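Side-chain contacts in tRNA (cytosine(38)-C(5))-methyltransferase (Schizosaccharomyces pombe, PDB 6FDF), which methylates carbon 5 of cytosine 38 in the anticodon loop of tRNA(Asp), using S-adenosyl-L-methionine as methyl donor: residues Lys77-Ser82 with Asn110-Val115; Gly153-Asn158 with Asp184-Phe189. All blocks are in the same frame, centred on the assembly; numbering follows the deposited sequence.

Both contacts pack side chains against the seven-stranded mixed sheet of a class I, Rossmann-like methyltransferase domain, and contact 1 comes first in sequence. Contact 1 joins the inner parallel strand 78-81 to residues 110-115, of which 112-114 form a 3-10 segment. Contact 2 joins strand 148-155, at one border of the sheet, to a 3-10 turn in the loop after strand 168-175. Their centres lie 24 Å apart and their nearest atoms about 12 Å, without touching. One thus packs an inner strand of a beta-alpha-beta unit and the other the border strand; both are apolar packing rather than part of the cofactor pocket, apart from Ser82 at the end of 77-82, which touches S-adenosyl-L-homocysteine.

Contact 1 of 2, residues Lys77-Ser82 with Asn110-Val115; sequences KLWTMS and NVLPHV
Across this contact the backbones of strand 78-81 and of residues 110-115, with 112-114 as a 3-10 segment, stay well apart, with the CA atoms of Trp79 and Leu112 10.9 Å from each other, and the Trp79 indole bridges most of the gap. Strand 78-81, helix 103-111 and strand 121-127 form a beta-alpha-beta unit of the Rossmann-like methyltransferase fold, and the contact packs the 110-115 segment against strand 78-81 within that unit. The indole leaves the strand with CG anti to the carbonyl carbon of Trp79 (chi1 -62°), which carries its six-membered ring toward the 110-115 segment. Leu112, whose CG is anti to its own backbone N, sends CD1 to the far end of that ring, 3.8 Å from both Trp79 CZ3 and Trp79 CH2, the two side chains crossing at a slant. Phe71 of helix 68-74 stacks on the indole and also touches Val115, while Pro119 touches both Trp79 and Leu112. Behind the apolar patch, His114 ND1 donates to Asn110 O at 3.2 Å, close to the plane of the imidazole. Val115 meets the indole at its edge, its CG1 lying near the ring plane 4.3 Å from Trp79 CH2.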
ATOM      1  N   LYS A  77       4.763  -8.603  19.314  1.00 31.51           N
ATOM      2  CA  LYS A  77       6.192  -8.408  19.143  1.00 31.94           C
ATOM      3  C   LYS A  77       6.536  -7.710  17.835  1.00 31.42           C
ATOM      4  O   LYS A  77       7.626  -7.135  17.717  1.00 31.34           O
ATOM      5  CB  LYS A  77       6.888  -9.769  19.231  1.00 34.41           C
ATOM      6  CG  LYS A  77       8.401  -9.732  19.210  1.00 42.26           C
ATOM      7  CD  LYS A  77       8.974 -11.125  19.465  1.00 51.24           C
ATOM      8  CE  LYS A  77       9.218 -11.385  20.952  1.00 58.04           C
ATOM      9  NZ  LYS A  77       8.027 -11.142  21.812  1.00 61.17           N
ATOM     10  N   LEU A  78       5.639  -7.749  16.854  1.00 29.57           N
ATOM     11  CA  LEU A  78       5.760  -6.962  15.633  1.00 27.54           C
ATOM     12  C   LEU A  78       4.543  -6.056  15.527  1.00 28.67           C
ATOM     13  O   LEU A  78       3.408  -6.526  15.659  1.00 28.51           O
ATOM     14  CB  LEU A  78       5.852  -7.858  14.388  1.00 30.65           C
ATOM     15  CG  LEU A  78       5.637  -7.139  13.048  1.00 30.92           C
ATOM     16  CD1 LEU A  78       6.761  -6.137  12.778  1.00 30.13           C
ATOM     17  CD2 LEU A  78       5.519  -8.124  11.891  1.00 30.25           C
ATOM     18  N   TRP A  79       4.774  -4.762  15.330  1.00 27.40           N
ATOM     19  CA  TRP A  79       3.713  -3.830  14.967  1.00 26.46           C
ATOM     20  C   TRP A  79       3.947  -3.375  13.536  1.00 27.22           C
ATOM     21  O   TRP A  79       5.061  -2.963  13.198  1.00 28.10           O
ATOM     22  CB  TRP A  79       3.695  -2.585  15.858  1.00 29.02           C
ATOM     23  CG  TRP A  79       3.441  -2.783  17.316  1.00 30.93           C
ATOM     24  CD1 TRP A  79       3.240  -3.960  17.979  1.00 31.68           C
ATOM     25  CD2 TRP A  79       3.380  -1.751  18.298  1.00 27.43           C
ATOM     26  NE1 TRP A  79       3.047  -3.716  19.325  1.00 31.49           N
ATOM     27  CE2 TRP A  79       3.130  -2.365  19.541  1.00 28.70           C
ATOM     28  CE3 TRP A  79       3.500  -0.361  18.245  1.00 30.94           C
ATOM     29  CZ2 TRP A  79       3.010  -1.636  20.720  1.00 31.17           C
ATOM     30  CZ3 TRP A  79       3.378   0.363  19.417  1.00 32.18           C
ATOM     31  CH2 TRP A  79       3.142  -0.276  20.637  1.00 32.66           C
ATOM     32  N   THR A  80       2.916  -3.458  12.699  1.00 28.53           N
ATOM     33  CA  THR A  80       2.967  -2.872  11.363  1.00 27.21           C
ATOM     34  C   THR A  80       2.019  -1.679  11.317  1.00 26.13           C
ATOM     35  O   THR A  80       0.993  -1.656  12.007  1.00 27.01           O
ATOM     36  CB  THR A  80       2.597  -3.890  10.273  1.00 28.72           C
ATOM     37  OG1 THR A  80       1.205  -4.239  10.372  1.00 28.95           O
ATOM     38  CG2 THR A  80       3.464  -5.144  10.379  1.00 33.06           C
ATOM     39  N   MET A  81       2.349  -0.686  10.496  1.00 27.81           N
ATOM     40  CA  MET A  81       1.462   0.465  10.403  1.00 27.12           C
ATOM     41  C   MET A  81       1.673   1.181   9.079  1.00 32.67           C
ATOM     42  O   MET A  81       2.802   1.285   8.593  1.00 29.07           O
ATOM     43  CB  MET A  81       1.677   1.438  11.574  1.00 28.53           C
ATOM     44  CG  MET A  81       3.111   1.896  11.758  1.00 31.63           C
ATOM     45  SD  MET A  81       3.351   2.815  13.296  1.00 33.58           S
ATOM     46  CE  MET A  81       3.590   1.485  14.461  1.00 33.09           C
ATOM     47  N   SER A  82       0.568   1.668   8.514  1.00 31.51           N
ATOM     48  CA  SER A  82       0.581   2.537   7.337  1.00 32.51           C
ATOM     49  C   SER A  82      -0.207   3.778   7.736  1.00 29.16           C
ATOM     50  O   SER A  82      -1.381   3.937   7.371  1.00 30.83           O
ATOM     51  CB  SER A  82      -0.005   1.836   6.108  1.00 32.89           C
ATOM     52  OG  SER A  82       0.229   2.598   4.931  1.00 41.12           O
ATOM     53  N   ASN A 110       3.485   8.683  21.338  1.00 31.19           N
ATOM     54  CA  ASN A 110       3.384   9.113  22.729  1.00 37.12           C
ATOM     55  C   ASN A 110       3.128   7.949  23.678  1.00 34.00           C
ATOM     56  O   ASN A 110       3.518   8.011  24.850  1.00 35.16           O
ATOM     57  CB  ASN A 110       2.267  10.146  22.876  1.00 41.60           C
ATOM     58  CG  ASN A 110       2.721  11.551  22.537  1.00 52.11           C
ATOM     59  OD1 ASN A 110       3.883  11.906  22.731  1.00 57.94           O
ATOM     60  ND2 ASN A 110       1.795  12.366  22.040  1.00 57.33           N
ATOM     61  N   VAL A 111       2.465   6.899  23.206  1.00 30.29           N
ATOM     62  CA  VAL A 111       2.123   5.786  24.083  1.00 31.08           C
ATOM     63  C   VAL A 111       3.204   4.704  24.094  1.00 33.71           C
ATOM     64  O   VAL A 111       3.403   4.042  25.120  1.00 33.79           O
ATOM     65  CB  VAL A 111       0.756   5.217  23.659  1.00 33.81           C
ATOM     66  CG1 VAL A 111       0.483   3.894  24.336  1.00 39.78           C
ATOM     67  CG2 VAL A 111      -0.357   6.228  23.953  1.00 35.14           C
ATOM     68  N   LEU A 112       3.932   4.543  22.986  1.00 30.32           N
ATOM     69  CA  LEU A 112       4.959   3.507  22.872  1.00 27.86           C
ATOM     70  C   LEU A 112       5.914   3.437  24.060  1.00 28.76           C
ATOM     71  O   LEU A 112       6.168   2.323  24.546  1.00 31.94           O
ATOM     72  CB  LEU A 112       5.725   3.719  21.558  1.00 30.77           C
ATOM     73  CG  LEU A 112       6.952   2.847  21.302  1.00 29.30           C
ATOM     74  CD1 LEU A 112       6.547   1.393  21.198  1.00 32.29           C
ATOM     75  CD2 LEU A 112       7.660   3.314  20.029  1.00 31.94           C
ATOM     76  N   PRO A 113       6.465   4.545  24.579  1.00 29.41           N
ATOM     77  CA  PRO A 113       7.428   4.435  25.692  1.00 29.81           C
ATOM     78  C   PRO A 113       6.808   3.968  26.998  1.00 31.92           C
ATOM     79  O   PRO A 113       7.550   3.714  27.961  1.00 34.31           O
ATOM     80  CB  PRO A 113       7.968   5.864  25.838  1.00 34.90           C
ATOM     81  CG  PRO A 113       7.635   6.547  24.547  1.00 32.25           C
ATOM     82  CD  PRO A 113       6.354   5.938  24.101  1.00 33.46           C
ATOM     83  N   HIS A 114       5.488   3.854  27.066  1.00 30.65           N
ATOM     84  CA  HIS A 114       4.795   3.492  28.294  1.00 31.29           C
ATOM     85  C   HIS A 114       4.387   2.025  28.342  1.00 32.71           C
ATOM     86  O   HIS A 114       3.796   1.602  29.340  1.00 34.66           O
ATOM     87  CB  HIS A 114       3.552   4.364  28.467  1.00 33.28           C
ATOM     88  CG  HIS A 114       3.848   5.797  28.783  1.00 42.72           C
ATOM     89  ND1 HIS A 114       3.964   6.764  27.807  1.00 47.43           N
ATOM     90  CD2 HIS A 114       4.031   6.432  29.963  1.00 43.71           C
ATOM     91  CE1 HIS A 114       4.208   7.932  28.374  1.00 42.25           C
ATOM     92  NE2 HIS A 114       4.255   7.758  29.682  1.00 49.44           N
ATOM     93  N   VAL A 115       4.652   1.245  27.290  1.00 32.02           N
ATOM     94  CA  VAL A 115       4.146  -0.125  27.245  1.00 34.44           C
ATOM     95  C   VAL A 115       5.017  -1.034  28.107  1.00 34.45           C
ATOM     96  O   VAL A 115       6.185  -0.751  28.385  1.00 35.22           O
ATOM     97  CB  VAL A 115       4.055  -0.650  25.799  1.00 35.38           C
ATOM     98  CG1 VAL A 115       3.126   0.233  24.954  1.00 33.25           C
ATOM     99  CG2 VAL A 115       5.446  -0.774  25.174  1.00 33.74           C
TER

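Contact 2 of 2, residues Gly153-Asn158 with Asp184-Phe189; sequences GILSPN and DDVFQF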
ATOM      1  N   GLY A 153      14.056   3.990   3.690  1.00 33.60           N
ATOM      2  CA  GLY A 153      14.352   4.214   2.285  1.00 36.22           C
ATOM      3  C   GLY A 153      13.078   4.354   1.482  1.00 33.93           C
ATOM      4  O   GLY A 153      11.973   4.105   1.973  1.00 30.34           O
ATOM      5  N   ILE A 154      13.255   4.774   0.228  1.00 37.27           N
ATOM      6  CA  ILE A 154      12.167   4.891  -0.737  1.00 36.24           C
ATOM      7  C   ILE A 154      12.307   3.764  -1.749  1.00 33.66           C
ATOM      8  O   ILE A 154      13.386   3.569  -2.327  1.00 35.99           O
ATOM      9  CB  ILE A 154      12.185   6.259  -1.445  1.00 39.09           C
ATOM     10  CG1 ILE A 154      12.282   7.394  -0.429  1.00 48.41           C
ATOM     11  CG2 ILE A 154      10.961   6.420  -2.344  1.00 40.36           C
ATOM     12  CD1 ILE A 154      11.044   7.578   0.392  1.00 48.25           C
ATOM     13  N   LEU A 155      11.217   3.035  -1.974  1.00 35.90           N
ATOM     14  CA  LEU A 155      11.209   1.898  -2.880  1.00 37.58           C
ATOM     15  C   LEU A 155       9.942   1.943  -3.722  1.00 34.62           C
ATOM     16  O   LEU A 155       8.884   2.368  -3.254  1.00 34.79           O
ATOM     17  CB  LEU A 155      11.291   0.561  -2.123  1.00 33.58           C
ATOM     18  CG  LEU A 155      12.550   0.329  -1.283  1.00 33.46           C
ATOM     19  CD1 LEU A 155      12.346  -0.831  -0.315  1.00 37.64           C
ATOM     20  CD2 LEU A 155      13.747   0.071  -2.192  1.00 37.80           C
ATOM     21  N   SER A 156      10.061   1.493  -4.967  1.00 36.11           N
ATOM     22  CA  SER A 156       8.910   1.404  -5.848  1.00 34.91           C
ATOM     23  C   SER A 156       8.856   0.009  -6.452  1.00 33.13           C
ATOM     24  O   SER A 156       9.897  -0.632  -6.626  1.00 36.99           O
ATOM     25  CB  SER A 156       9.003   2.457  -6.966  1.00 40.85           C
ATOM     26  OG  SER A 156       7.969   2.302  -7.926  1.00 39.69           O
ATOM     27  N   PRO A 157       7.659  -0.486  -6.788  1.00 33.36           N
ATOM     28  CA  PRO A 157       7.574  -1.841  -7.360  1.00 39.90           C
ATOM     29  C   PRO A 157       8.356  -1.996  -8.654  1.00 37.39           C
ATOM     30  O   PRO A 157       8.824  -3.101  -8.961  1.00 37.80           O
ATOM     31  CB  PRO A 157       6.064  -2.039  -7.565  1.00 33.55           C
ATOM     32  CG  PRO A 157       5.428  -1.117  -6.566  1.00 35.68           C
ATOM     33  CD  PRO A 157       6.326   0.083  -6.506  1.00 34.88           C
ATOM     34  N   ASN A 158       8.520  -0.926  -9.431  1.00 34.55           N
ATOM     35  CA  ASN A 158       9.249  -1.094 -10.683  1.00 36.56           C
ATOM     36  C   ASN A 158      10.751  -1.253 -10.475  1.00 36.52           C
ATOM     37  O   ASN A 158      11.487  -1.361 -11.462  1.00 41.48           O
ATOM     38  CB  ASN A 158       8.947   0.064 -11.646  1.00 44.79           C
ATOM     39  CG  ASN A 158       9.276   1.430 -11.068  1.00 55.31           C
ATOM     40  OD1 ASN A 158      10.162   1.577 -10.224  1.00 59.15           O
ATOM     41  ND2 ASN A 158       8.568   2.450 -11.546  1.00 52.17           N
ATOM     42  N   ASP A 184      18.881  -1.624   1.367  1.00 45.46           N
ATOM     43  CA  ASP A 184      19.217  -2.147   0.051  1.00 50.00           C
ATOM     44  C   ASP A 184      19.404  -3.658   0.047  1.00 47.72           C
ATOM     45  O   ASP A 184      19.457  -4.252  -1.036  1.00 45.09           O
ATOM     46  CB  ASP A 184      20.480  -1.462  -0.469  1.00 60.95           C
ATOM     47  CG  ASP A 184      20.274   0.017  -0.728  1.00 72.41           C
ATOM     48  OD1 ASP A 184      19.198   0.388  -1.245  1.00 75.52           O
ATOM     49  OD2 ASP A 184      21.188   0.808  -0.421  1.00 78.49           O
ATOM     50  N   ASP A 185      19.515  -4.290   1.221  1.00 45.25           N
ATOM     51  CA  ASP A 185      19.613  -5.743   1.271  1.00 47.80           C
ATOM     52  C   ASP A 185      18.359  -6.404   0.722  1.00 41.02           C
ATOM     53  O   ASP A 185      18.401  -7.577   0.333  1.00 44.93           O
ATOM     54  CB  ASP A 185      19.878  -6.204   2.706  1.00 58.90           C
ATOM     55  CG  ASP A 185      21.106  -5.545   3.310  1.00 72.47           C
ATOM     56  OD1 ASP A 185      22.076  -5.309   2.562  1.00 71.08           O
ATOM     57  OD2 ASP A 185      21.098  -5.260   4.528  1.00 71.53           O
ATOM     58  N   VAL A 186      17.255  -5.658   0.658  1.00 43.61           N
ATOM     59  CA  VAL A 186      15.984  -6.192   0.198  1.00 47.65           C
ATOM     60  C   VAL A 186      16.064  -6.672  -1.243  1.00 48.56           C
ATOM     61  O   VAL A 186      15.260  -7.511  -1.658  1.00 49.38           O
ATOM     62  CB  VAL A 186      14.891  -5.114   0.382  1.00 53.75           C
ATOM     63  CG1 VAL A 186      14.943  -4.071  -0.730  1.00 43.81           C
ATOM     64  CG2 VAL A 186      13.531  -5.740   0.480  1.00 60.05           C
ATOM     65  N   PHE A 187      17.020  -6.161  -2.025  1.00 47.81           N
ATOM     66  CA  PHE A 187      17.115  -6.573  -3.420  1.00 46.01           C
ATOM     67  C   PHE A 187      17.696  -7.970  -3.573  1.00 49.93           C
ATOM     68  O   PHE A 187      17.498  -8.595  -4.619  1.00 55.28           O
ATOM     69  CB  PHE A 187      17.921  -5.531  -4.207  1.00 44.21           C
ATOM     70  CG  PHE A 187      17.183  -4.239  -4.368  1.00 42.28           C
ATOM     71  CD1 PHE A 187      16.142  -4.134  -5.277  1.00 51.68           C
ATOM     72  CD2 PHE A 187      17.457  -3.159  -3.548  1.00 44.13           C
ATOM     73  CE1 PHE A 187      15.424  -2.959  -5.403  1.00 49.26           C
ATOM     74  CE2 PHE A 187      16.726  -1.987  -3.656  1.00 46.42           C
ATOM     75  CZ  PHE A 187      15.721  -1.882  -4.593  1.00 48.50           C
ATOM     76  N   GLN A 188      18.384  -8.484  -2.550  1.00 49.23           N
ATOM     77  CA  GLN A 188      18.838  -9.868  -2.559  1.00 53.69           C
ATOM     78  C   GLN A 188      17.675 -10.850  -2.513  1.00 65.96           C
ATOM     79  O   GLN A 188      17.884 -12.045  -2.750  1.00 70.68           O
ATOM     80  CB  GLN A 188      19.784 -10.130  -1.387  1.00 51.06           C
ATOM     81  CG  GLN A 188      21.077  -9.331  -1.448  1.00 61.72           C
ATOM     82  CD  GLN A 188      21.814  -9.308  -0.123  1.00 69.53           C
ATOM     83  OE1 GLN A 188      21.805 -10.287   0.623  1.00 60.71           O
ATOM     84  NE2 GLN A 188      22.456  -8.185   0.177  1.00 80.33           N
ATOM     85  N   PHE A 189      16.461 -10.365  -2.247  1.00 67.13           N
ATOM     86  CA  PHE A 189      15.260 -11.187  -2.234  1.00 71.34           C
ATOM     87  C   PHE A 189      14.503 -11.154  -3.543  1.00 81.28           C
ATOM     88  O   PHE A 189      13.727 -12.076  -3.812  1.00 86.02           O
ATOM     89  CB  PHE A 189      14.285 -10.741  -1.141  1.00 59.06           C
ATOM     90  CG  PHE A 189      14.803 -10.915   0.240  1.00 56.66           C
ATOM     91  CD1 PHE A 189      15.078 -12.179   0.732  1.00 55.86           C
ATOM     92  CD2 PHE A 189      14.972  -9.823   1.070  1.00 50.64           C
ATOM     93  CE1 PHE A 189      15.543 -12.348   2.018  1.00 56.79           C
ATOM     94  CE2 PHE A 189      15.435  -9.984   2.360  1.00 52.39           C
ATOM     95  CZ  PHE A 189      15.719 -11.248   2.836  1.00 54.92           C
TER
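Leu155, at the end of border strand 148-155 in the Rossmann-like methyltransferase sheet, reaches Val186 and Phe187 of a 3-10 turn in the loop after strand 168-175, and its forked end divides between the two. With CG anti to the carbonyl carbon (chi1 -62°) and chi2 at 165°, the leucine points its branches at different partners. CD1 meets the valine tip to tip, 4.2 Å from Val186 CG1. CD2 goes instead to the phenylalanine, 3.7 Å from Phe187 CZ and 3.9 Å from Phe187 CE2, the leucine and phenylalanine running past one another head to tail. Backbone hydrogen bonds run through the turn from Phe187 N to Asp184 O, Gln188 N to Asp185 O, and Phe189 N to Val186 O. Around the contact, Phe160 stacks on the Phe187 ring, Tyr323 and Leu324 of helix 318-328 touch Val186, and Tyr170 of the neighbouring antiparallel strand touches Leu155. The cluster is thus plain apolar packing between the sheet border, the loop and helix 318-328. Val186 touches both the leucine and a face of the ring: its chi1 of 79° tucks CG1 in on the side of both backbone N and C, and this methyl lies 3.9 Å above the plane of the Phe187 ring, displaced from the ring centre.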